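Local atomic coordinates of SusD family protein (Bacteroides uniformis, PDB entry 7KV1), a protein that probably binds beta-glucan at the cell surface of a gut bacterium, as a surface glycan-binding protein of the SusD family. Residues Tyr405-Glu410 / Leu460-Glu465; Glu410-Ala415 / Leu434-Thr439. One frame throughout, in Å; residues are numbered along the deposited sequence.

How the contacts relate
Following the chain from the N terminus, strand 403-407 runs straight into helix 408-420, and this junction supplies the first segment of contact 1. Overlapping it at Glu-410, segment 410-415 opens contact 2, which closes first, when helix 429-440 returns across helix 408-420 at 434-439. The chain then forms helix 451-461, and its C-terminal end with the turn that follows, 460-465, comes back to 405-410 to close contact 1. Contact 2 is therefore nested inside the loop of contact 1. The two share Glu-410, have centres about 10 Å apart, and touch where Glu-461 OE1 lies 3.4 Å from Val-437 CG1. Together they tie three successive helices to the strand.

Contact 1: Tyr405-Glu410 / Leu460-Glu465; sequences YYRYAE and LEFVGE. With NCO (cobalt hexammine(III)), chain C; EDO (1,2-ethanediol), chain D.
Arg-407 sets CG anti to its carbonyl carbon (chi1 -59°) and bends at chi3 (-81°), which places its guanidinium between Glu-461 and Glu-465; Glu-461, bent at chi2 (67°), brings its carboxylate round to meet it. Arg-407 grips Glu-465 side-on, its NE 3.0 Å from Glu-465 OE1 and its NH2 2.8 Å from Glu-465 OE2, both through syn lone pairs, with the two planes nearly coplanar. Glu-461 OE2 instead offers its anti lone pair to Arg-407 NH1 at 2.9 Å. This salt-bridge network joins the N-cap residue of helix 408-420 to the C-terminal end of helix 451-461 and the type II turn Phe-462 to Glu-465, within the helical SusD fold. Phe-462 CE1 lies 3.4 Å above the guanidinium plane of Arg-407, offset toward its rim, while CZ of the same ring reaches Glu-410 CB at 3.5 Å. With an alanine here, the acids that Arg-407 joins, Glu-285 among them, would probably be left less well balanced in this buried place, although Glu-461 also pairs with Arg-353 and Arg-440, and Glu-465 with Lys-380. At the far side of the strand-helix junction, the Tyr-408 hydroxyl accepts a hydrogen bond from N5 of cobalt hexammine at 3.1 Å.

Contact 2: Glu410-Ala415 / Leu434-Thr439; sequences ETLLNA and LNEVRT
Leu-412 and Val-437 lie alongside each other, pointing opposite ways rather than meeting end-on, and CD1 of the leucine comes to 3.8 Å from CG2 of the valine. The same valine methyl lies 4.0 Å from Leu-412 CB, so it is met by both the root and a branch of the leucine. Val-437 has CG1 anti to the backbone N (chi1 178°), which leaves CG2 as the branch directed at the leucines. Leu-413 approaches CG2 at a slant, with its CD2 at 4.1 Å, and one methyl thus serves two consecutive leucines. Leu-413 CD2 also meets Leu-434, whose CD1 stands 4.2 Å away, again with the side chains inclined to one another. At the border of the interface the extended chain of Glu-436 runs roughly perpendicular to Leu-412; its OE2 is 4.1 Å from Leu-412 CD1, a van der Waals approach, and the side chain passes about 4 Å, nearest atoms, from the bound cobalt hexammine.

The axes of the two segments come within 9.1 Å at 141° between their N-to-C directions, so this is an inclined antiparallel helix pair packed through aliphatic branches, in keeping with the tetratricopeptide-like helical architecture of SusD proteins. Helix 451-461 lies against both members, taking Leu-413 on Glu-457 and Arg-458 and Leu-434 on Val-454. Elsewhere on helix 408-420, Thr-411 and Asn-414 pack on helix 230-244, and Ala-415 on helix 250-262, while the strand 403-407 leads directly into its N-terminal end.

Contact 1: Tyr405-Glu410 / Leu460-Glu465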
loop_
_atom_site.group_PDB
_atom_site.type_symbol
_atom_site.label_atom_id
_atom_site.label_comp_id
_atom_site.label_asym_id
_atom_site.label_seq_id
_atom_site.Cartn_x
_atom_site.Cartn_y
_atom_site.Cartn_z
ATOM N N TYR A 405 -4.363 -2.845 -4.546
ATOM C CA TYR A 405 -3.866 -1.614 -3.868
ATOM C C TYR A 405 -4.991 -0.960 -3.077
ATOM O O TYR A 405 -4.777 -0.683 -1.883
ATOM C CB TYR A 405 -3.235 -0.620 -4.850
ATOM C CG TYR A 405 -2.278 0.323 -4.162
ATOM C CD1 TYR A 405 -2.729 1.403 -3.405
ATOM C CD2 TYR A 405 -0.924 0.079 -4.208
ATOM C CE1 TYR A 405 -1.843 2.237 -2.737
ATOM C CE2 TYR A 405 -0.026 0.896 -3.537
ATOM C CZ TYR A 405 -0.481 1.982 -2.806
ATOM O OH TYR A 405 0.458 2.773 -2.193
ATOM N N TYR A 406 -6.143 -0.759 -3.719
ATOM C CA TYR A 406 -7.361 -0.163 -3.120
ATOM C C TYR A 406 -8.528 -1.108 -3.366
ATOM O O TYR A 406 -8.777 -1.397 -4.521
ATOM C CB TYR A 406 -7.668 1.209 -3.720
ATOM C CG TYR A 406 -6.706 2.274 -3.272
ATOM C CD1 TYR A 406 -6.423 2.431 -1.922
ATOM C CD2 TYR A 406 -6.049 3.078 -4.188
ATOM C CE1 TYR A 406 -5.496 3.373 -1.497
ATOM C CE2 TYR A 406 -5.141 4.040 -3.769
ATOM C CZ TYR A 406 -4.852 4.180 -2.416
ATOM O OH TYR A 406 -3.923 5.080 -1.982
ATOM N N ARG A 407 -9.200 -1.541 -2.302
ATOM C CA ARG A 407 -10.438 -2.356 -2.364
ATOM C C ARG A 407 -11.612 -1.559 -1.772
ATOM O O ARG A 407 -11.425 -0.769 -0.845
ATOM C CB ARG A 407 -10.263 -3.649 -1.560
ATOM C CG ARG A 407 -9.117 -4.506 -2.057
ATOM C CD ARG A 407 -9.220 -5.879 -1.478
ATOM N NE ARG A 407 -8.721 -6.076 -0.134
ATOM C CZ ARG A 407 -9.456 -6.383 0.939
ATOM N NH1 ARG A 407 -10.775 -6.389 0.884
ATOM N NH2 ARG A 407 -8.850 -6.670 2.085
ATOM N N TYR A 408 -12.812 -1.854 -2.218
ATOM C CA TYR A 408 -14.040 -1.212 -1.701
ATOM C C TYR A 408 -14.235 -1.521 -0.197
ATOM O O TYR A 408 -14.938 -0.719 0.438
ATOM C CB TYR A 408 -15.223 -1.625 -2.578
ATOM C CG TYR A 408 -16.572 -1.093 -2.175
ATOM C CD1 TYR A 408 -16.911 0.242 -2.360
ATOM C CD2 TYR A 408 -17.513 -1.927 -1.605
ATOM C CE1 TYR A 408 -18.164 0.714 -2.005
ATOM C CE2 TYR A 408 -18.781 -1.476 -1.270
ATOM C CZ TYR A 408 -19.095 -0.147 -1.442
ATOM O OH TYR A 408 -20.330 0.304 -1.100
ATOM N N ALA A 409 -13.654 -2.589 0.371
ATOM C CA ALA A 409 -13.664 -2.800 1.844
ATOM C C ALA A 409 -13.051 -1.570 2.532
ATOM O O ALA A 409 -13.610 -1.079 3.530
ATOM C CB ALA A 409 -12.968 -4.082 2.252
ATOM N N GLU A 410 -11.983 -1.018 1.952
ATOM C CA GLU A 410 -11.303 0.170 2.499
ATOM C C GLU A 410 -12.161 1.434 2.314
ATOM O O GLU A 410 -12.147 2.304 3.203
ATOM C CB GLU A 410 -9.895 0.277 1.904
ATOM C CG GLU A 410 -9.061 1.281 2.631
ATOM C CD GLU A 410 -7.624 1.468 2.190
ATOM O OE1 GLU A 410 -7.186 0.855 1.186
ATOM O OE2 GLU A 410 -6.921 2.165 2.941
ATOM N N LEU A 460 -7.939 -6.646 10.809
ATOM C CA LEU A 460 -8.428 -7.976 10.387
ATOM C C LEU A 460 -8.527 -8.045 8.852
ATOM O O LEU A 460 -8.273 -9.137 8.253
ATOM C CB LEU A 460 -9.770 -8.274 11.058
ATOM C CG LEU A 460 -9.768 -8.341 12.586
ATOM C CD1 LEU A 460 -11.203 -8.449 13.108
ATOM C CD2 LEU A 460 -8.966 -9.533 13.080
ATOM N N GLU A 461 -8.890 -6.946 8.211
ATOM C CA GLU A 461 -9.296 -6.939 6.791
ATOM C C GLU A 461 -8.064 -6.927 5.880
ATOM O O GLU A 461 -8.168 -7.489 4.787
ATOM C CB GLU A 461 -10.221 -5.756 6.531
ATOM C CG GLU A 461 -10.783 -5.641 5.117
ATOM C CD GLU A 461 -11.756 -6.729 4.713
ATOM O OE1 GLU A 461 -12.317 -7.346 5.620
ATOM O OE2 GLU A 461 -11.948 -6.947 3.472
ATOM N N PHE A 462 -6.958 -6.318 6.306
ATOM C CA PHE A 462 -5.874 -5.893 5.385
ATOM C C PHE A 462 -4.525 -6.543 5.715
ATOM O O PHE A 462 -3.483 -6.020 5.292
ATOM C CB PHE A 462 -5.808 -4.369 5.363
ATOM C CG PHE A 462 -7.050 -3.729 4.805
ATOM C CD1 PHE A 462 -7.484 -4.000 3.515
ATOM C CD2 PHE A 462 -7.779 -2.840 5.567
ATOM C CE1 PHE A 462 -8.655 -3.451 3.035
ATOM C CE2 PHE A 462 -8.928 -2.243 5.067
ATOM C CZ PHE A 462 -9.366 -2.561 3.803
ATOM N N VAL A 463 -4.514 -7.669 6.414
ATOM C CA VAL A 463 -3.232 -8.361 6.729
ATOM C C VAL A 463 -2.490 -8.617 5.412
ATOM O O VAL A 463 -3.065 -9.209 4.521
ATOM C CB VAL A 463 -3.412 -9.646 7.555
ATOM C CG1 VAL A 463 -2.093 -10.383 7.725
ATOM C CG2 VAL A 463 -4.052 -9.361 8.895
ATOM N N GLY A 464 -1.247 -8.149 5.324
ATOM C CA GLY A 464 -0.355 -8.423 4.188
ATOM C C GLY A 464 -0.591 -7.462 3.037
ATOM O O GLY A 464 0.013 -7.685 1.955
ATOM N N GLU A 465 -1.395 -6.417 3.252
ATOM C CA GLU A 465 -1.738 -5.429 2.195
ATOM C C GLU A 465 -1.101 -4.064 2.472
ATOM O O GLU A 465 -1.438 -3.102 1.757
ATOM C CB GLU A 465 -3.268 -5.347 2.079
ATOM C CG GLU A 465 -3.903 -6.644 1.626
ATOM C CD GLU A 465 -5.397 -6.528 1.405
ATOM O OE1 GLU A 465 -5.824 -5.824 0.462
ATOM O OE2 GLU A 465 -6.129 -7.153 2.186
HETATM CO CO NCO C . -23.718 -0.458 -3.572
HETATM N N1 NCO C . -23.622 -0.915 -5.524
HETATM N N2 NCO C . -23.837 0.182 -1.685
HETATM N N3 NCO C . -25.477 -1.508 -3.312
HETATM N N4 NCO C . -24.737 1.162 -4.041
HETATM N N5 NCO C . -21.976 0.587 -3.765
HETATM N N6 NCO C . -22.722 -2.093 -3.074
HETATM C C1 EDO D . 2.064 5.099 0.418
HETATM O O1 EDO D . 2.652 4.750 -0.825
HETATM C C2 EDO D . 1.012 4.147 0.843
HETATM O O2 EDO D . -0.085 4.118 -0.069
HETATM O O HOH W 1 -5.788 -3.256 -0.299
#

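Contact 2: Glu410-Ala415 / Leu434-Thr439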
loop_
_atom_site.group_PDB
_atom_site.type_symbol
_atom_site.label_atom_id
_atom_site.label_comp_id
_atom_site.label_asym_id
_atom_site.label_seq_id
_atom_site.Cartn_x
_atom_site.Cartn_y
_atom_site.Cartn_z
ATOM N N GLU A 410 -11.983 -1.018 1.952
ATOM C CA GLU A 410 -11.303 0.170 2.499
ATOM C C GLU A 410 -12.161 1.434 2.314
ATOM O O GLU A 410 -12.147 2.304 3.203
ATOM C CB GLU A 410 -9.895 0.277 1.904
ATOM C CG GLU A 410 -9.061 1.281 2.631
ATOM C CD GLU A 410 -7.624 1.468 2.190
ATOM O OE1 GLU A 410 -7.186 0.855 1.186
ATOM O OE2 GLU A 410 -6.921 2.165 2.941
ATOM N N THR A 411 -12.906 1.551 1.215
ATOM C CA THR A 411 -13.924 2.624 1.038
ATOM C C THR A 411 -14.879 2.608 2.240
ATOM O O THR A 411 -15.080 3.673 2.860
ATOM C CB THR A 411 -14.659 2.478 -0.299
ATOM O OG1 THR A 411 -13.718 2.251 -1.360
ATOM C CG2 THR A 411 -15.526 3.684 -0.571
ATOM N N LEU A 412 -15.428 1.440 2.593
ATOM C CA LEU A 412 -16.463 1.346 3.656
ATOM C C LEU A 412 -15.813 1.710 4.992
ATOM O O LEU A 412 -16.400 2.525 5.729
ATOM C CB LEU A 412 -17.074 -0.062 3.676
ATOM C CG LEU A 412 -17.983 -0.412 2.494
ATOM C CD1 LEU A 412 -18.190 -1.913 2.427
ATOM C CD2 LEU A 412 -19.342 0.295 2.567
ATOM N N LEU A 413 -14.621 1.179 5.279
ATOM C CA LEU A 413 -13.943 1.414 6.577
ATOM C C LEU A 413 -13.435 2.860 6.657
ATOM O O LEU A 413 -13.480 3.434 7.769
ATOM C CB LEU A 413 -12.854 0.369 6.812
ATOM C CG LEU A 413 -13.350 -1.078 6.950
ATOM C CD1 LEU A 413 -12.202 -2.034 7.158
ATOM C CD2 LEU A 413 -14.325 -1.254 8.104
ATOM N N ASN A 414 -12.995 3.436 5.533
ATOM C CA ASN A 414 -12.635 4.865 5.462
ATOM C C ASN A 414 -13.874 5.680 5.846
ATOM O O ASN A 414 -13.782 6.567 6.687
ATOM C CB ASN A 414 -12.177 5.286 4.059
ATOM C CG ASN A 414 -10.754 4.907 3.695
ATOM O OD1 ASN A 414 -10.002 4.414 4.529
ATOM N ND2 ASN A 414 -10.398 5.109 2.434
ATOM N N ALA A 415 -14.980 5.425 5.180
ATOM C CA ALA A 415 -16.252 6.162 5.396
ATOM C C ALA A 415 -16.701 6.014 6.858
ATOM O O ALA A 415 -17.079 7.021 7.497
ATOM C CB ALA A 415 -17.263 5.631 4.450
ATOM N N LEU A 434 -19.433 -0.538 8.318
ATOM C CA LEU A 434 -18.539 -1.498 9.017
ATOM C C LEU A 434 -19.192 -2.885 9.025
ATOM O O LEU A 434 -18.481 -3.876 8.760
ATOM C CB LEU A 434 -18.223 -1.036 10.442
ATOM C CG LEU A 434 -17.183 -1.915 11.142
ATOM C CD1 LEU A 434 -16.138 -1.058 11.833
ATOM C CD2 LEU A 434 -17.836 -2.853 12.132
ATOM N N ASN A 435 -20.514 -2.973 9.236
ATOM C CA ASN A 435 -21.184 -4.293 9.378
ATOM C C ASN A 435 -21.230 -5.023 8.026
ATOM O O ASN A 435 -21.237 -6.270 8.047
ATOM C CB ASN A 435 -22.557 -4.186 10.043
ATOM C CG ASN A 435 -22.449 -3.999 11.539
ATOM O OD1 ASN A 435 -21.376 -4.227 12.096
ATOM N ND2 ASN A 435 -23.541 -3.591 12.195
ATOM N N GLU A 436 -21.255 -4.304 6.903
ATOM C CA GLU A 436 -21.185 -4.913 5.535
ATOM C C GLU A 436 -19.857 -5.681 5.390
ATOM O O GLU A 436 -19.868 -6.787 4.837
ATOM C CB GLU A 436 -21.311 -3.790 4.507
ATOM C CG GLU A 436 -21.717 -4.146 3.095
ATOM C CD GLU A 436 -22.297 -2.942 2.339
ATOM O OE1 GLU A 436 -23.053 -2.142 3.012
ATOM O OE2 GLU A 436 -21.975 -2.744 1.084
ATOM N N VAL A 437 -18.760 -5.098 5.874
ATOM C CA VAL A 437 -17.416 -5.745 5.927
ATOM C C VAL A 437 -17.464 -6.929 6.902
ATOM O O VAL A 437 -16.998 -8.003 6.515
ATOM C CB VAL A 437 -16.304 -4.739 6.283
ATOM C CG1 VAL A 437 -14.940 -5.392 6.397
ATOM C CG2 VAL A 437 -16.228 -3.590 5.283
ATOM N N ARG A 438 -17.964 -6.759 8.119
ATOM C CA ARG A 438 -18.010 -7.867 9.122
ATOM C C ARG A 438 -18.859 -9.014 8.577
ATOM O O ARG A 438 -18.415 -10.158 8.647
ATOM C CB ARG A 438 -18.586 -7.360 10.435
ATOM C CG ARG A 438 -17.645 -6.435 11.183
ATOM C CD ARG A 438 -18.074 -6.149 12.604
ATOM N NE ARG A 438 -18.168 -7.318 13.461
ATOM C CZ ARG A 438 -17.164 -7.854 14.155
ATOM N NH1 ARG A 438 -15.920 -7.382 14.067
ATOM N NH2 ARG A 438 -17.420 -8.897 14.924
ATOM N N THR A 439 -20.026 -8.713 8.009
ATOM C CA THR A 439 -20.959 -9.742 7.475
ATOM C C THR A 439 -20.274 -10.526 6.351
ATOM O O THR A 439 -20.431 -11.753 6.307
ATOM C CB THR A 439 -22.271 -9.122 6.976
ATOM O OG1 THR A 439 -22.824 -8.486 8.111
ATOM C CG2 THR A 439 -23.271 -10.144 6.480
#